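PDB 2WJR: N-acetylneuraminic acid outer membrane channel protein NanC from Escherichia coli, which forms a monomeric beta-barrel channel in the outer membrane that lets N-acetylneuraminic acid enter the cell, with weak anion selectivity. Local coordinates for residues S139-Y150 / W164-H175. The protein carries 1 engineered substitution. Numbering follows the deposited sequence.
With OCT (N-octane), chain F; OCT (N-octane), chain E.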
loop_
_atom_site.group_PDB
_atom_site.type_symbol
_atom_site.label_atom_id
_atom_site.label_comp_id
_atom_site.label_asym_id
_atom_site.label_seq_id
_atom_site.Cartn_x
_atom_site.Cartn_y
_atom_site.Cartn_z
ATOM N N SER A 139 -20.868 -15.038 1.010
ATOM C CA SER A 139 -19.860 -16.075 1.172
ATOM C C SER A 139 -18.869 -16.077 0.014
ATOM O O SER A 139 -17.750 -16.502 0.194
ATOM C CB SER A 139 -20.496 -17.472 1.372
ATOM O OG SER A 139 -21.431 -17.757 0.346
ATOM N N ASP A 140 -19.264 -15.593 -1.163
ATOM C CA ASP A 140 -18.385 -15.644 -2.325
ATOM C C ASP A 140 -17.464 -14.425 -2.453
ATOM O O ASP A 140 -16.355 -14.557 -2.954
ATOM C CB ASP A 140 -19.198 -15.747 -3.614
ATOM C CG ASP A 140 -19.855 -17.120 -3.800
ATOM O OD1 ASP A 140 -19.284 -18.145 -3.347
ATOM O OD2 ASP A 140 -20.934 -17.149 -4.435
ATOM N N PHE A 141 -17.934 -13.257 -2.028
ATOM C CA PHE A 141 -17.272 -11.983 -2.409
ATOM C C PHE A 141 -17.026 -11.039 -1.249
ATOM O O PHE A 141 -17.879 -10.852 -0.384
ATOM C CB PHE A 141 -18.110 -11.233 -3.454
ATOM C CG PHE A 141 -18.206 -11.930 -4.778
ATOM C CD1 PHE A 141 -19.397 -12.541 -5.173
ATOM C CD2 PHE A 141 -17.128 -11.966 -5.635
ATOM C CE1 PHE A 141 -19.488 -13.196 -6.400
ATOM C CE2 PHE A 141 -17.216 -12.624 -6.882
ATOM C CZ PHE A 141 -18.395 -13.231 -7.254
ATOM N N THR A 142 -15.860 -10.398 -1.281
ATOM C CA THR A 142 -15.517 -9.331 -0.352
ATOM C C THR A 142 -15.044 -8.154 -1.202
ATOM O O THR A 142 -14.291 -8.345 -2.155
ATOM C CB THR A 142 -14.407 -9.779 0.608
ATOM O OG1 THR A 142 -14.926 -10.779 1.494
ATOM C CG2 THR A 142 -13.853 -8.592 1.436
ATOM N N PHE A 143 -15.551 -6.975 -0.881
ATOM C CA PHE A 143 -15.139 -5.737 -1.526
ATOM C C PHE A 143 -14.308 -4.941 -0.538
ATOM O O PHE A 143 -14.715 -4.736 0.615
ATOM C CB PHE A 143 -16.349 -4.925 -1.979
ATOM C CG PHE A 143 -16.009 -3.517 -2.381
ATOM C CD1 PHE A 143 -15.550 -3.252 -3.655
ATOM C CD2 PHE A 143 -16.118 -2.465 -1.460
ATOM C CE1 PHE A 143 -15.210 -1.940 -4.027
ATOM C CE2 PHE A 143 -15.779 -1.157 -1.820
ATOM C CZ PHE A 143 -15.334 -0.901 -3.106
ATOM N N ALA A 144 -13.149 -4.470 -0.981
ATOM C CA ALA A 144 -12.317 -3.647 -0.115
ATOM C C ALA A 144 -11.880 -2.401 -0.846
ATOM O O ALA A 144 -11.483 -2.471 -2.014
ATOM C CB ALA A 144 -11.083 -4.441 0.382
ATOM N N TRP A 145 -11.938 -1.271 -0.149
ATOM C CA TRP A 145 -11.463 0.007 -0.692
ATOM C C TRP A 145 -10.430 0.602 0.260
ATOM O O TRP A 145 -10.662 0.698 1.469
ATOM C CB TRP A 145 -12.648 0.942 -0.925
ATOM C CG TRP A 145 -12.312 2.386 -1.251
ATOM C CD1 TRP A 145 -11.307 2.844 -2.059
ATOM C CD2 TRP A 145 -13.023 3.541 -0.806
ATOM N NE1 TRP A 145 -11.342 4.213 -2.133
ATOM C CE2 TRP A 145 -12.390 4.669 -1.378
ATOM C CE3 TRP A 145 -14.136 3.735 0.017
ATOM C CZ2 TRP A 145 -12.824 5.970 -1.132
ATOM C CZ3 TRP A 145 -14.567 5.024 0.257
ATOM C CH2 TRP A 145 -13.915 6.127 -0.313
ATOM N N GLN A 146 -9.290 1.011 -0.303
ATOM C CA GLN A 146 -8.259 1.707 0.423
ATOM C C GLN A 146 -8.063 3.073 -0.231
ATOM O O GLN A 146 -7.800 3.158 -1.420
ATOM C CB GLN A 146 -6.955 0.910 0.379
ATOM C CG GLN A 146 -5.830 1.544 1.190
ATOM C CD GLN A 146 -4.539 0.742 1.155
ATOM O OE1 GLN A 146 -4.527 -0.433 0.773
ATOM N NE2 GLN A 146 -3.454 1.363 1.553
ATOM N N THR A 147 -8.197 4.125 0.554
ATOM C CA THR A 147 -7.974 5.481 0.073
ATOM C C THR A 147 -6.716 6.051 0.740
ATOM O O THR A 147 -6.409 5.767 1.902
ATOM C CB THR A 147 -9.285 6.364 0.240
ATOM O OG1 THR A 147 -9.138 7.594 -0.490
ATOM C CG2 THR A 147 -9.597 6.646 1.693
ATOM N N THR A 148 -5.937 6.825 -0.020
ATOM C CA THR A 148 -4.643 7.253 0.445
ATOM C C THR A 148 -4.403 8.716 0.078
ATOM O O THR A 148 -4.764 9.146 -1.009
ATOM C CB THR A 148 -3.527 6.425 -0.199
ATOM O OG1 THR A 148 -3.781 5.029 0.004
ATOM C CG2 THR A 148 -2.153 6.825 0.338
ATOM N N LEU A 149 -3.844 9.447 1.018
ATOM C CA LEU A 149 -3.415 10.853 0.813
ATOM C C LEU A 149 -1.991 10.951 1.350
ATOM O O LEU A 149 -1.726 10.605 2.515
ATOM C CB LEU A 149 -4.343 11.808 1.552
ATOM C CG LEU A 149 -3.918 13.284 1.627
ATOM C CD1 LEU A 149 -3.774 13.827 0.218
ATOM C CD2 LEU A 149 -4.950 14.118 2.450
ATOM N N TYR A 150 -1.042 11.367 0.518
ATOM C CA TYR A 150 0.273 11.666 1.053
ATOM C C TYR A 150 0.774 13.012 0.567
ATOM O O TYR A 150 0.418 13.456 -0.520
ATOM C CB TYR A 150 1.295 10.568 0.772
ATOM C CG TYR A 150 1.198 9.869 -0.546
ATOM C CD1 TYR A 150 1.480 10.538 -1.732
ATOM C CD2 TYR A 150 0.885 8.530 -0.617
ATOM C CE1 TYR A 150 1.449 9.891 -2.949
ATOM C CE2 TYR A 150 0.841 7.870 -1.825
ATOM C CZ TYR A 150 1.120 8.559 -3.007
ATOM O OH TYR A 150 1.062 7.915 -4.232
ATOM N N TRP A 164 1.435 16.908 -3.039
ATOM C CA TRP A 164 0.526 15.895 -2.473
ATOM C C TRP A 164 -0.089 15.120 -3.588
ATOM O O TRP A 164 -0.108 15.568 -4.736
ATOM C CB TRP A 164 -0.559 16.525 -1.619
ATOM C CG TRP A 164 -1.506 17.424 -2.371
ATOM C CD1 TRP A 164 -1.303 18.733 -2.696
ATOM C CD2 TRP A 164 -2.811 17.085 -2.866
ATOM N NE1 TRP A 164 -2.385 19.223 -3.382
ATOM C CE2 TRP A 164 -3.329 18.238 -3.495
ATOM C CE3 TRP A 164 -3.591 15.919 -2.843
ATOM C CZ2 TRP A 164 -4.591 18.263 -4.087
ATOM C CZ3 TRP A 164 -4.838 15.933 -3.445
ATOM C CH2 TRP A 164 -5.332 17.105 -4.061
ATOM N N ALA A 165 -0.588 13.926 -3.263
ATOM C CA ALA A 165 -1.280 13.115 -4.226
ATOM C C ALA A 165 -2.109 12.084 -3.490
ATOM O O ALA A 165 -2.000 11.921 -2.261
ATOM C CB ALA A 165 -0.320 12.424 -5.159
ATOM N N THR A 166 -2.911 11.393 -4.269
ATOM C CA THR A 166 -3.864 10.405 -3.756
ATOM C C THR A 166 -3.695 9.066 -4.455
ATOM O O THR A 166 -3.080 8.963 -5.533
ATOM C CB THR A 166 -5.340 10.903 -3.894
ATOM O OG1 THR A 166 -5.671 11.084 -5.280
ATOM C CG2 THR A 166 -5.542 12.186 -3.138
ATOM N N GLU A 167 -4.169 8.013 -3.793
ATOM C CA GLU A 167 -4.382 6.742 -4.449
ATOM C C GLU A 167 -5.721 6.210 -3.960
ATOM O O GLU A 167 -6.127 6.452 -2.817
ATOM C CB GLU A 167 -3.276 5.727 -4.137
ATOM C CG GLU A 167 -1.838 6.195 -4.424
ATOM C CD GLU A 167 -0.797 5.098 -4.186
ATOM O OE1 GLU A 167 -1.189 3.932 -3.914
ATOM O OE2 GLU A 167 0.415 5.402 -4.270
ATOM N N ASN A 168 -6.396 5.495 -4.838
ATOM C CA ASN A 168 -7.591 4.774 -4.479
ATOM C C ASN A 168 -7.520 3.395 -5.079
ATOM O O ASN A 168 -7.383 3.243 -6.300
ATOM C CB ASN A 168 -8.833 5.526 -4.944
ATOM C CG ASN A 168 -9.178 6.687 -4.037
ATOM O OD1 ASN A 168 -9.747 6.496 -2.958
ATOM N ND2 ASN A 168 -8.795 7.911 -4.454
ATOM N N ALA A 169 -7.595 2.387 -4.201
ATOM C CA ALA A 169 -7.511 0.982 -4.585
ATOM C C ALA A 169 -8.855 0.298 -4.282
ATOM O O ALA A 169 -9.383 0.429 -3.180
ATOM C CB ALA A 169 -6.350 0.285 -3.831
ATOM N N PHE A 170 -9.387 -0.408 -5.274
ATOM C CA PHE A 170 -10.659 -1.122 -5.172
ATOM C C PHE A 170 -10.391 -2.579 -5.494
ATOM O O PHE A 170 -9.902 -2.900 -6.580
ATOM C CB PHE A 170 -11.701 -0.545 -6.141
ATOM C CG PHE A 170 -11.889 0.926 -6.001
ATOM C CD1 PHE A 170 -11.127 1.815 -6.743
ATOM C CD2 PHE A 170 -12.816 1.436 -5.109
ATOM C CE1 PHE A 170 -11.296 3.183 -6.594
ATOM C CE2 PHE A 170 -12.992 2.793 -4.973
ATOM C CZ PHE A 170 -12.223 3.665 -5.725
ATOM N N VAL A 171 -10.725 -3.459 -4.555
ATOM C CA VAL A 171 -10.368 -4.865 -4.663
ATOM C C VAL A 171 -11.650 -5.687 -4.529
ATOM O O VAL A 171 -12.443 -5.456 -3.616
ATOM C CB VAL A 171 -9.367 -5.306 -3.578
ATOM C CG1 VAL A 171 -9.004 -6.807 -3.770
ATOM C CG2 VAL A 171 -8.087 -4.434 -3.561
ATOM N N LEU A 172 -11.869 -6.598 -5.475
ATOM C CA LEU A 172 -12.950 -7.582 -5.365
ATOM C C LEU A 172 -12.294 -8.933 -5.191
ATOM O O LEU A 172 -11.579 -9.407 -6.081
ATOM C CB LEU A 172 -13.848 -7.592 -6.606
ATOM C CG LEU A 172 -15.045 -8.563 -6.565
ATOM C CD1 LEU A 172 -16.024 -8.188 -5.466
ATOM C CD2 LEU A 172 -15.770 -8.609 -7.917
ATOM N N GLN A 173 -12.530 -9.539 -4.035
ATOM C CA GLN A 173 -11.989 -10.848 -3.711
ATOM C C GLN A 173 -13.102 -11.871 -3.890
ATOM O O GLN A 173 -14.243 -11.644 -3.495
ATOM C CB GLN A 173 -11.518 -10.907 -2.252
ATOM C CG GLN A 173 -10.366 -10.000 -1.857
ATOM C CD GLN A 173 -10.197 -9.924 -0.343
ATOM O OE1 GLN A 173 -10.904 -10.594 0.412
ATOM N NE2 GLN A 173 -9.259 -9.100 0.105
ATOM N N TYR A 174 -12.739 -12.997 -4.488
ATOM C CA TYR A 174 -13.640 -14.111 -4.688
ATOM C C TYR A 174 -13.146 -15.253 -3.794
ATOM O O TYR A 174 -12.050 -15.726 -3.972
ATOM C CB TYR A 174 -13.638 -14.524 -6.161
ATOM C CG TYR A 174 -14.355 -15.831 -6.428
ATOM C CD1 TYR A 174 -15.638 -16.049 -5.947
ATOM C CD2 TYR A 174 -13.748 -16.839 -7.158
ATOM C CE1 TYR A 174 -16.304 -17.258 -6.199
ATOM C CE2 TYR A 174 -14.400 -18.040 -7.419
ATOM C CZ TYR A 174 -15.676 -18.239 -6.932
ATOM O OH TYR A 174 -16.330 -19.426 -7.171
ATOM N N HIS A 175 -13.949 -15.658 -2.816
ATOM C CA HIS A 175 -13.561 -16.739 -1.907
ATOM C C HIS A 175 -13.887 -18.096 -2.550
ATOM O O HIS A 175 -14.865 -18.756 -2.201
ATOM C CB HIS A 175 -14.238 -16.577 -0.547
ATOM C CG HIS A 175 -13.973 -15.247 0.092
ATOM N ND1 HIS A 175 -12.701 -14.827 0.423
ATOM C CD2 HIS A 175 -14.801 -14.231 0.416
ATOM C CE1 HIS A 175 -12.766 -13.619 0.953
ATOM N NE2 HIS A 175 -14.028 -13.232 0.957
HETATM C C1 OCT F . -19.328 -2.929 -3.306
HETATM C C2 OCT F . -20.228 -2.091 -2.396
HETATM C C3 OCT F . -21.510 -2.843 -2.024
HETATM C C4 OCT F . -22.334 -3.273 -3.249
HETATM C C5 OCT F . -22.721 -4.759 -3.217
HETATM C C6 OCT F . -24.231 -4.966 -3.068
HETATM C C7 OCT F . -24.754 -5.962 -4.105
HETATM C C8 OCT F . -24.243 -7.377 -3.828
HETATM C C1 OCT E . -12.307 4.507 3.176
HETATM C C2 OCT E . -12.275 5.498 4.350
HETATM C C3 OCT E . -12.768 4.839 5.645
HETATM C C4 OCT E . -12.549 5.728 6.885
HETATM C C5 OCT E . -12.088 4.899 8.089
HETATM C C6 OCT E . -12.657 5.391 9.441
HETATM C C7 OCT E . -11.882 4.790 10.643
HETATM C C8 OCT E . -12.609 4.916 11.998
#
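W145 sets its CG anti to the backbone N (chi1 170°), whereas F170 (chi1 -53°) and N168 turn theirs beside the backbone N, and all three side chains run the same way across neighbouring strands. The five-membered ring of W145 lies nearly parallel to the F170 ring, planes 7° apart but slid so that they barely overlap, with CD1 of W145 3.4 Å from CE2 of F170. The end carbon of an n-octane rests over the six-membered ring on the opposite face. Indole suits this lipid-facing place, joining a broad apolar face to an N-H that answers N168: NE1 donates, nearly in its ring plane, to OD1 at 2.9 Å. That carbonyl oxygen can take a second donor, OG1 of T147 at 2.8 Å, which helps fix the amide's turn. A leucine in place of W145 would probably leave N168 OD1 without one donor and F170 without its flat partner. On the other face, probably turned to the channel interior, Y150 at the extracellular end is long enough for its OH to meet the anti lone pair of E167 OE2 at 2.6 Å; near the periplasmic end, OG1 of T142 bonds NE2 of H175 at 2.7 Å and also H136. Paired antiparallel backbone bonds join 141-150 to 164-174 as one hairpin of the barrel wall, continued by strands 126-136 and 180-188.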